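Local atomic coordinates of aldo-keto reductase AKR2E4 (Bombyx mori, PDB entry 3WCZ), a protein that reduces 3-dehydroecdysone with NADPH as the cosubstrate, and may thereby take part in regulating the moult of the silkworm. Residues F275-T278 and F279-A283; Y237-S240 and V241-L245; P191-A194 and H195-L199; V41-A44 and I45-G48. All blocks are in the same frame, centred on the assembly; numbering follows the deposited sequence.

Contact 1 of 4, residues F275-T278 and F279-A283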
loop_
_atom_site.group_PDB
_atom_site.type_symbol
_atom_site.label_atom_id
_atom_site.label_comp_id
_atom_site.label_asym_id
_atom_site.label_seq_id
_atom_site.Cartn_x
_atom_site.Cartn_y
_atom_site.Cartn_z
ATOM N N PHE A 275 18.005 11.686 6.254
ATOM C CA PHE A 275 17.550 12.413 7.433
ATOM C C PHE A 275 16.564 11.563 8.174
ATOM O O PHE A 275 16.102 10.547 7.651
ATOM C CB PHE A 275 16.915 13.777 7.072
ATOM C CG PHE A 275 15.487 13.710 6.592
ATOM C CD1 PHE A 275 15.160 13.142 5.357
ATOM C CD2 PHE A 275 14.467 14.245 7.358
ATOM C CE1 PHE A 275 13.835 13.123 4.916
ATOM C CE2 PHE A 275 13.183 14.256 6.906
ATOM C CZ PHE A 275 12.865 13.691 5.689
ATOM N N GLN A 276 16.200 11.984 9.366
ATOM C CA GLN A 276 15.153 11.343 10.122
ATOM C C GLN A 276 14.524 12.333 11.062
ATOM O O GLN A 276 15.125 13.364 11.408
ATOM C CB GLN A 276 15.684 10.168 10.956
ATOM C CG GLN A 276 16.536 10.625 12.148
ATOM C CD GLN A 276 17.474 9.552 12.625
ATOM O OE1 GLN A 276 18.605 9.456 12.138
ATOM N NE2 GLN A 276 17.007 8.716 13.539
ATOM N N LEU A 277 13.284 12.091 11.436
ATOM C CA LEU A 277 12.596 12.932 12.410
ATOM C C LEU A 277 12.932 12.534 13.838
ATOM O O LEU A 277 13.252 11.371 14.128
ATOM C CB LEU A 277 11.098 12.852 12.200
ATOM C CG LEU A 277 10.580 13.245 10.819
ATOM C CD1 LEU A 277 9.075 13.297 10.787
ATOM C CD2 LEU A 277 11.106 14.583 10.368
ATOM N N THR A 278 12.842 13.482 14.751
ATOM C CA THR A 278 13.071 13.168 16.149
ATOM C C THR A 278 11.797 12.607 16.767
ATOM O O THR A 278 10.694 12.727 16.196
ATOM C CB THR A 278 13.438 14.392 16.944
ATOM O OG1 THR A 278 12.331 15.285 16.933
ATOM C CG2 THR A 278 14.645 15.083 16.379
ATOM N N PHE A 279 11.909 12.022 17.956
ATOM C CA PHE A 279 10.717 11.503 18.603
ATOM C C PHE A 279 9.698 12.616 18.883
ATOM O O PHE A 279 8.496 12.405 18.759
ATOM C CB PHE A 279 11.079 10.687 19.872
ATOM C CG PHE A 279 11.569 11.503 21.028
ATOM C CD1 PHE A 279 10.669 11.987 21.978
ATOM C CD2 PHE A 279 12.934 11.732 21.224
ATOM C CE1 PHE A 279 11.119 12.721 23.069
ATOM C CE2 PHE A 279 13.382 12.472 22.308
ATOM C CZ PHE A 279 12.482 12.966 23.229
ATOM N N GLU A 280 10.167 13.815 19.215
ATOM C CA GLU A 280 9.246 14.906 19.484
ATOM C C GLU A 280 8.512 15.345 18.199
ATOM O O GLU A 280 7.347 15.733 18.233
ATOM C CB GLU A 280 9.969 16.084 20.110
ATOM C CG GLU A 280 10.307 15.899 21.590
ATOM C CD GLU A 280 9.057 15.830 22.474
ATOM O OE1 GLU A 280 8.048 16.506 22.144
ATOM O OE2 GLU A 280 9.088 15.104 23.496
ATOM N N GLU A 281 9.188 15.243 17.061
ATOM C CA GLU A 281 8.598 15.625 15.775
ATOM C C GLU A 281 7.564 14.603 15.335
ATOM O O GLU A 281 6.489 14.968 14.870
ATOM C CB GLU A 281 9.683 15.823 14.723
ATOM C CG GLU A 281 10.531 17.055 15.031
ATOM C CD GLU A 281 11.846 17.084 14.304
ATOM O OE1 GLU A 281 12.281 16.108 13.679
ATOM O OE2 GLU A 281 12.468 18.174 14.364
ATOM N N VAL A 282 7.868 13.326 15.515
ATOM C CA VAL A 282 6.881 12.285 15.245
ATOM C C VAL A 282 5.670 12.493 16.145
ATOM O O VAL A 282 4.529 12.389 15.697
ATOM C CB VAL A 282 7.495 10.890 15.430
ATOM C CG1 VAL A 282 6.429 9.786 15.340
ATOM C CG2 VAL A 282 8.536 10.645 14.376
ATOM N N ALA A 283 5.894 12.771 17.422
ATOM C CA ALA A 283 4.787 13.031 18.337
ATOM C C ALA A 283 3.958 14.241 17.898
ATOM O O ALA A 283 2.723 14.232 17.986
ATOM C CB ALA A 283 5.302 13.231 19.743
#
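Glu281 turns back over Thr278 and closes the first turn of helix 279-286 as a capping box. Its CG stands anti to the carbonyl carbon (chi1 -69°) and the chain then runs extended toward the loop. Glu281 CB lies 3.5 Å from Thr278 OG1, and CG passes nearer the same hydroxyl oxygen. At the tip Glu281 OE1 accepts from Thr278 N at 2.9 Å; the bond is nearly straight (171°), and the N-H comes from above the carboxylate plane, 43° out of it. The reciprocal bond runs from Glu281 N to Thr278 OG1, 3.1 Å, so the N-cap threonine both donates and accepts. Thr278 O takes Val282 N at 3.0 Å, starting the regular helix bonding. Beside the cap, Leu277 CB rests 4.0 Å from Val282 CG2, and Leu277 CD2 lies 3.8 Å from Glu281 OE1. The carboxylate is gripped from helix 228-237 too: Tyr237 bonds to OE1 and Lys236 makes a salt bridge with OE2, which probably stabilises the negative charge. This helix start thus sits at the protein surface, tied through Glu281 to helix 228-237, while Asp251 of helix 241-251 accepts from Leu277 N.

Contact 2 of 4, residues Y237-S240 and V241-L245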
loop_
_atom_site.group_PDB
_atom_site.type_symbol
_atom_site.label_atom_id
_atom_site.label_comp_id
_atom_site.label_asym_id
_atom_site.label_seq_id
_atom_site.Cartn_x
_atom_site.Cartn_y
_atom_site.Cartn_z
ATOM N N TYR A 237 15.180 20.280 7.708
ATOM C CA TYR A 237 15.891 19.177 7.095
ATOM C C TYR A 237 16.236 19.402 5.629
ATOM O O TYR A 237 16.852 18.548 4.994
ATOM C CB TYR A 237 15.076 17.890 7.261
ATOM C CG TYR A 237 14.966 17.481 8.700
ATOM C CD1 TYR A 237 16.081 17.040 9.405
ATOM C CD2 TYR A 237 13.759 17.538 9.369
ATOM C CE1 TYR A 237 15.984 16.658 10.749
ATOM C CE2 TYR A 237 13.655 17.160 10.713
ATOM C CZ TYR A 237 14.775 16.709 11.381
ATOM O OH TYR A 237 14.674 16.380 12.697
ATOM N N ARG A 238 15.834 20.555 5.082
ATOM C CA ARG A 238 16.050 20.859 3.660
ATOM C C ARG A 238 15.368 19.830 2.767
ATOM O O ARG A 238 15.939 19.319 1.804
ATOM C CB ARG A 238 17.535 20.970 3.332
ATOM C CG ARG A 238 18.216 22.062 4.112
ATOM C CD ARG A 238 19.715 22.102 3.854
ATOM N NE ARG A 238 20.372 20.902 4.364
ATOM C CZ ARG A 238 21.550 20.461 3.932
ATOM N NH1 ARG A 238 22.198 21.122 2.977
ATOM N NH2 ARG A 238 22.073 19.360 4.455
ATOM N N LYS A 239 14.119 19.546 3.108
ATOM C CA LYS A 239 13.313 18.556 2.424
ATOM C C LYS A 239 11.987 19.203 2.102
ATOM O O LYS A 239 11.695 20.331 2.553
ATOM C CB LYS A 239 13.140 17.322 3.318
ATOM C CG LYS A 239 14.410 16.554 3.541
ATOM C CD LYS A 239 14.700 15.683 2.337
ATOM C CE LYS A 239 16.029 15.029 2.444
ATOM N NZ LYS A 239 16.215 14.141 1.274
ATOM N N SER A 240 11.187 18.565 1.258
ATOM C CA SER A 240 9.870 19.072 0.973
ATOM C C SER A 240 8.880 18.606 2.034
ATOM O O SER A 240 9.166 17.668 2.766
ATOM C CB SER A 240 9.395 18.606 -0.389
ATOM O OG SER A 240 9.140 17.204 -0.334
ATOM N N VAL A 241 7.709 19.216 2.108
ATOM C CA VAL A 241 6.672 18.786 3.038
ATOM C C VAL A 241 6.271 17.347 2.716
ATOM O O VAL A 241 6.044 16.552 3.626
ATOM C CB VAL A 241 5.430 19.736 3.026
ATOM C CG1 VAL A 241 4.215 19.095 3.720
ATOM C CG2 VAL A 241 5.787 21.054 3.691
ATOM N N GLY A 242 6.209 16.991 1.438
ATOM C CA GLY A 242 5.886 15.621 1.074
ATOM C C GLY A 242 6.907 14.661 1.664
ATOM O O GLY A 242 6.565 13.572 2.146
ATOM N N GLN A 243 8.192 15.004 1.589
ATOM C CA GLN A 243 9.226 14.142 2.133
ATOM C C GLN A 243 9.123 14.021 3.652
ATOM O O GLN A 243 9.406 12.958 4.211
ATOM C CB GLN A 243 10.611 14.603 1.682
ATOM C CG GLN A 243 10.817 14.429 0.200
ATOM C CD GLN A 243 12.038 15.157 -0.345
ATOM O OE1 GLN A 243 12.328 16.304 0.036
ATOM N NE2 GLN A 243 12.773 14.499 -1.213
ATOM N N ILE A 244 8.751 15.114 4.329
ATOM C CA ILE A 244 8.527 15.050 5.764
ATOM C C ILE A 244 7.408 14.060 6.101
ATOM O O ILE A 244 7.547 13.240 7.014
ATOM C CB ILE A 244 8.181 16.466 6.333
ATOM C CG1 ILE A 244 9.325 17.465 6.136
ATOM C CG2 ILE A 244 7.784 16.381 7.805
ATOM C CD1 ILE A 244 10.625 17.054 6.757
ATOM N N LEU A 245 6.309 14.145 5.363
ATOM C CA LEU A 245 5.178 13.254 5.610
ATOM C C LEU A 245 5.523 11.793 5.399
ATOM O O LEU A 245 5.093 10.940 6.180
ATOM C CB LEU A 245 4.022 13.635 4.700
ATOM C CG LEU A 245 3.400 15.018 4.981
ATOM C CD1 LEU A 245 2.405 15.404 3.919
ATOM C CD2 LEU A 245 2.717 15.063 6.352
#
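Ser240 and Gln243 exchange two hydrogen bonds at the start of helix 241-251. Ser240 N donates to Gln243 OE1 over 2.8 Å, almost straight at 171°, and it arrives in the plane of the amide, on a lone pair of the oxygen. In return Gln243 N donates to Ser240 OG at 3.1 Å. With chi1 at 70°, OG stands between the backbone N and the carbonyl carbon of Ser240, which turns it over the opening helix turn. A weak bond from Ser240 OG to Gln243 OE1, 3.3 Å, adds a second donor to the amide oxygen. Ser240 O receives Ile244 N at 3.0 Å, the first full turn of the helix.

Around these bonds aliphatic groups pack. Lys239, bent at its second torsion, lays its aliphatic chain across the Gln243 side chain at about a right angle, Lys239 CD 3.4 Å from Gln243 OE1, while NZ goes on to a salt bridge with Asp274. Farther out the contact is apolar, and Ile244 CD1 approaches Tyr237 CD2 at 4.1 Å. Val241 and Ile244 also lean on helix 228-237, through Leu230, Ala234 and Leu233. The reciprocal side-chain and backbone bonds define a capping box with serine at the N-cap. It begins a helix whose Gly242 lies about 4 Å, nearest atoms, from the bound NADP, and the NADP-binding residue Gln268 accepts from Gln243 NE2 through its backbone O, which fixes the way the capping amide is flipped.

Contact 3 of 4, residues P191-A194 and H195-L199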
loop_
_atom_site.group_PDB
_atom_site.type_symbol
_atom_site.label_atom_id
_atom_site.label_comp_id
_atom_site.label_asym_id
_atom_site.label_seq_id
_atom_site.Cartn_x
_atom_site.Cartn_y
_atom_site.Cartn_z
ATOM N N PRO A 191 -2.911 2.592 17.666
ATOM C CA PRO A 191 -3.088 1.284 18.299
ATOM C C PRO A 191 -3.021 0.120 17.308
ATOM O O PRO A 191 -2.432 -0.893 17.637
ATOM C CB PRO A 191 -4.458 1.412 18.980
ATOM C CG PRO A 191 -4.591 2.899 19.251
ATOM C CD PRO A 191 -3.963 3.537 18.063
ATOM N N LEU A 192 -3.590 0.263 16.116
ATOM C CA LEU A 192 -3.577 -0.852 15.178
ATOM C C LEU A 192 -2.169 -1.112 14.676
ATOM O O LEU A 192 -1.768 -2.262 14.545
ATOM C CB LEU A 192 -4.528 -0.597 14.001
ATOM C CG LEU A 192 -4.603 -1.732 12.962
ATOM C CD1 LEU A 192 -4.910 -3.079 13.590
ATOM C CD2 LEU A 192 -5.625 -1.412 11.877
ATOM N N VAL A 193 -1.417 -0.059 14.395
ATOM C CA VAL A 193 -0.023 -0.241 13.998
ATOM C C VAL A 193 0.761 -0.971 15.088
ATOM O O VAL A 193 1.486 -1.937 14.822
ATOM C CB VAL A 193 0.635 1.090 13.632
ATOM C CG1 VAL A 193 2.124 0.944 13.527
ATOM C CG2 VAL A 193 0.058 1.610 12.342
ATOM N N ALA A 194 0.609 -0.522 16.324
ATOM C CA ALA A 194 1.305 -1.164 17.438
ATOM C C ALA A 194 0.905 -2.636 17.561
ATOM O O ALA A 194 1.741 -3.507 17.798
ATOM C CB ALA A 194 1.038 -0.421 18.736
ATOM N N HIS A 195 -0.385 -2.925 17.411
ATOM C CA HIS A 195 -0.869 -4.302 17.495
ATOM C C HIS A 195 -0.202 -5.160 16.428
ATOM O O HIS A 195 0.318 -6.246 16.702
ATOM C CB HIS A 195 -2.384 -4.257 17.326
ATOM C CG HIS A 195 -3.067 -5.580 17.436
ATOM N ND1 HIS A 195 -3.112 -6.306 18.608
ATOM C CD2 HIS A 195 -3.778 -6.278 16.530
ATOM C CE1 HIS A 195 -3.818 -7.405 18.403
ATOM N NE2 HIS A 195 -4.233 -7.407 17.152
ATOM N N CYS A 196 -0.236 -4.700 15.188
ATOM C CA CYS A 196 0.363 -5.477 14.113
ATOM C C CYS A 196 1.848 -5.690 14.352
ATOM O O CYS A 196 2.355 -6.809 14.225
ATOM C CB CYS A 196 0.123 -4.806 12.763
ATOM S SG CYS A 196 -1.620 -4.843 12.239
ATOM N N GLN A 197 2.556 -4.627 14.696
ATOM C CA GLN A 197 3.994 -4.742 14.897
ATOM C C GLN A 197 4.316 -5.690 16.033
ATOM O O GLN A 197 5.283 -6.473 15.931
ATOM C CB GLN A 197 4.595 -3.364 15.106
ATOM C CG GLN A 197 4.569 -2.534 13.815
ATOM C CD GLN A 197 5.101 -1.130 13.989
ATOM O OE1 GLN A 197 5.154 -0.598 15.102
ATOM N NE2 GLN A 197 5.478 -0.508 12.866
ATOM N N SER A 198 3.513 -5.665 17.086
ATOM C CA SER A 198 3.746 -6.579 18.207
ATOM C C SER A 198 3.642 -8.042 17.778
ATOM O O SER A 198 4.238 -8.927 18.430
ATOM C CB SER A 198 2.788 -6.326 19.364
ATOM O OG SER A 198 1.477 -6.825 19.101
ATOM N N LEU A 199 2.863 -8.321 16.735
ATOM C CA LEU A 199 2.662 -9.676 16.226
ATOM C C LEU A 199 3.624 -10.036 15.066
ATOM O O LEU A 199 3.461 -11.071 14.431
ATOM C CB LEU A 199 1.219 -9.809 15.749
ATOM C CG LEU A 199 0.186 -9.807 16.873
ATOM C CD1 LEU A 199 -1.208 -9.596 16.336
ATOM C CD2 LEU A 199 0.257 -11.108 17.621
#
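Val193 and Gln197 lie side by side on helix 190-198, the helix of a beta-alpha-beta unit between strands 178-182 and 202-206 of the TIM barrel. The CG1 methyl of Val193 packs against the end of the Gln197 side chain, 3.7 Å from Gln197 CD. Gln197 leaves the helix as an extended chain. Gln197 CG lies 3.3 Å from Val193 O, and the amide reaches on to bond Arg252 O through NE2, in a loop whose Arg252 and Leu254 also lie against Val193.

On another flank Leu192 and Cys196 meet. Leu192 swings CG away from its amide nitrogen, opposite it about the CA-CB bond at chi1 -179°, and carries Leu192 CD1 to 4.0 Å from Cys196 SG. Leu192 packs on Ile181 and the buried Cys196 on Asn179, both of strand 178-182. The imidazole of His195 is directed to helix 162-170, where NE2 has weak bonds to Thr166 and Ala162. Leu199 CD1 sits over one face of the His195 ring, 3.8 Å above its plane and offset toward the rim.

Regular backbone bonds hold the spiral: Cys196 N to Leu192 O is 3.0 Å, and Gln197 N to Val193 O is 2.9 Å. At the last turn Ser198, with OG between its N and carbonyl carbon, bends its hydroxyl back, and Ser198 OG donates to His195 O at 2.7 Å, while Leu199 N approaches that oxygen from the same face.

Contact 4 of 4, residues V41-A44 and I45-G48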
loop_
_atom_site.group_PDB
_atom_site.type_symbol
_atom_site.label_atom_id
_atom_site.label_comp_id
_atom_site.label_asym_id
_atom_site.label_seq_id
_atom_site.Cartn_x
_atom_site.Cartn_y
_atom_site.Cartn_z
ATOM N N VAL A 41 5.450 3.980 -13.458
ATOM C CA VAL A 41 6.175 2.772 -13.051
ATOM C C VAL A 41 7.588 2.773 -13.612
ATOM O O VAL A 41 8.566 2.493 -12.894
ATOM C CB VAL A 41 5.401 1.506 -13.457
ATOM C CG1 VAL A 41 6.271 0.248 -13.356
ATOM C CG2 VAL A 41 4.182 1.373 -12.569
ATOM N N TYR A 42 7.710 3.098 -14.892
ATOM C CA TYR A 42 9.029 3.192 -15.503
ATOM C C TYR A 42 9.918 4.234 -14.825
ATOM O O TYR A 42 11.049 3.964 -14.456
ATOM C CB TYR A 42 8.905 3.484 -16.997
ATOM C CG TYR A 42 10.228 3.393 -17.707
ATOM C CD1 TYR A 42 10.652 2.192 -18.250
ATOM C CD2 TYR A 42 11.081 4.494 -17.778
ATOM C CE1 TYR A 42 11.880 2.078 -18.872
ATOM C CE2 TYR A 42 12.306 4.393 -18.400
ATOM C CZ TYR A 42 12.689 3.184 -18.960
ATOM O OH TYR A 42 13.910 3.060 -19.591
ATOM N N TRP A 43 9.387 5.443 -14.654
ATOM C CA TRP A 43 10.143 6.496 -14.014
ATOM C C TRP A 43 10.565 6.124 -12.579
ATOM O O TRP A 43 11.659 6.456 -12.118
ATOM C CB TRP A 43 9.322 7.776 -13.972
ATOM C CG TRP A 43 9.364 8.591 -15.214
ATOM C CD1 TRP A 43 10.348 8.597 -16.159
ATOM C CD2 TRP A 43 8.394 9.571 -15.617
ATOM N NE1 TRP A 43 10.058 9.538 -17.129
ATOM C CE2 TRP A 43 8.866 10.141 -16.825
ATOM C CE3 TRP A 43 7.179 10.012 -15.090
ATOM C CZ2 TRP A 43 8.157 11.124 -17.513
ATOM C CZ3 TRP A 43 6.478 11.006 -15.774
ATOM C CH2 TRP A 43 6.971 11.543 -16.970
ATOM N N ALA A 44 9.657 5.471 -11.852
ATOM C CA ALA A 44 9.950 5.068 -10.480
ATOM C C ALA A 44 11.117 4.104 -10.461
ATOM O O ALA A 44 12.067 4.278 -9.708
ATOM C CB ALA A 44 8.727 4.459 -9.824
ATOM N N ILE A 45 11.062 3.076 -11.296
ATOM C CA ILE A 45 12.172 2.134 -11.343
ATOM C C ILE A 45 13.475 2.829 -11.744
ATOM O O ILE A 45 14.518 2.573 -11.161
ATOM C CB ILE A 45 11.834 0.956 -12.277
ATOM C CG1 ILE A 45 10.639 0.166 -11.709
ATOM C CG2 ILE A 45 13.046 0.049 -12.485
ATOM C CD1 ILE A 45 10.046 -0.855 -12.664
ATOM N N GLU A 46 13.393 3.736 -12.702
ATOM C CA GLU A 46 14.554 4.482 -13.145
ATOM C C GLU A 46 15.136 5.295 -11.984
ATOM O O GLU A 46 16.364 5.437 -11.860
ATOM C CB GLU A 46 14.168 5.388 -14.321
ATOM C CG GLU A 46 15.343 6.186 -14.869
ATOM C CD GLU A 46 14.964 7.304 -15.827
ATOM O OE1 GLU A 46 13.813 7.782 -15.796
ATOM O OE2 GLU A 46 15.859 7.716 -16.611
ATOM N N ALA A 47 14.269 5.839 -11.138
ATOM C CA ALA A 47 14.669 6.636 -9.971
ATOM C C ALA A 47 15.088 5.808 -8.773
ATOM O O ALA A 47 15.429 6.358 -7.721
ATOM C CB ALA A 47 13.538 7.576 -9.569
ATOM N N GLY A 48 15.085 4.487 -8.907
ATOM C CA GLY A 48 15.514 3.611 -7.827
ATOM C C GLY A 48 14.464 2.831 -7.065
ATOM O O GLY A 48 14.809 2.011 -6.222
HETATM O O HOH W 1 12.911 8.667 -13.239
HETATM O O HOH W 2 13.087 9.045 -18.194
#
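Trp43 and Glu46 are brought together by different first torsions: chi1 of -83° holds the indole beside its own backbone N, while Glu46 sets CG anti to its N (-179°) and extends outward from helix 35-46, across the direction of its axis, to the edge of the indole. This is the C-terminal turn of the helix in a beta-alpha-beta unit of the TIM barrel, between strands 21-22 and 51-53, and it ends in a Schellman motif. Glu46 OE1 arrives near the indole plane, 3.6 Å from Trp43 CD1, and carboxylate and ring are only 14° from parallel. One water donates to both Trp43 O and Glu46 OE1; a second donates to OE1 and accepts a weak bond from Trp43 NE1. Two waters thus tie the acid to the tryptophan. Lys263, an NADP-binding residue, touches both side chains from helix 263-270.

On the buried side Val41 and Ile45 run side by side, Val41 CG1 to Ile45 CD1 4.0 Å, packed against helix 61-73 through Ile68 and Ala71. Ala44 touches Ile266 and Leu21. Backbone bonds join Ile45 N to Val41 O, 3.0 Å, and Glu46 N to Tyr42 O, 2.9 Å. Gly48 breaks the spiral with a positive phi, and Gly48 N donates to Ile45 O at 3.0 Å.

Contacts 1 and 2 are helix starts, each closed by a capping box, with glutamate and threonine in one and glutamine and serine in the other. They touch through Tyr237 of contact 2, whose ring meets that of Phe275 in contact 1. Contact 1 lies at the surface; contact 2 is partly buried and near the cofactor. Contacts 3 and 4 are partly buried and lie on opposite sides of the chain's centre, about 31 Å apart between centres. Contact 3 runs along nearly a whole barrel helix to its C-terminal end, where a serine hydroxyl turns back; contact 4, the last turns of another, ends in a glycine Schellman turn, with waters bridging a glutamate and a tryptophan.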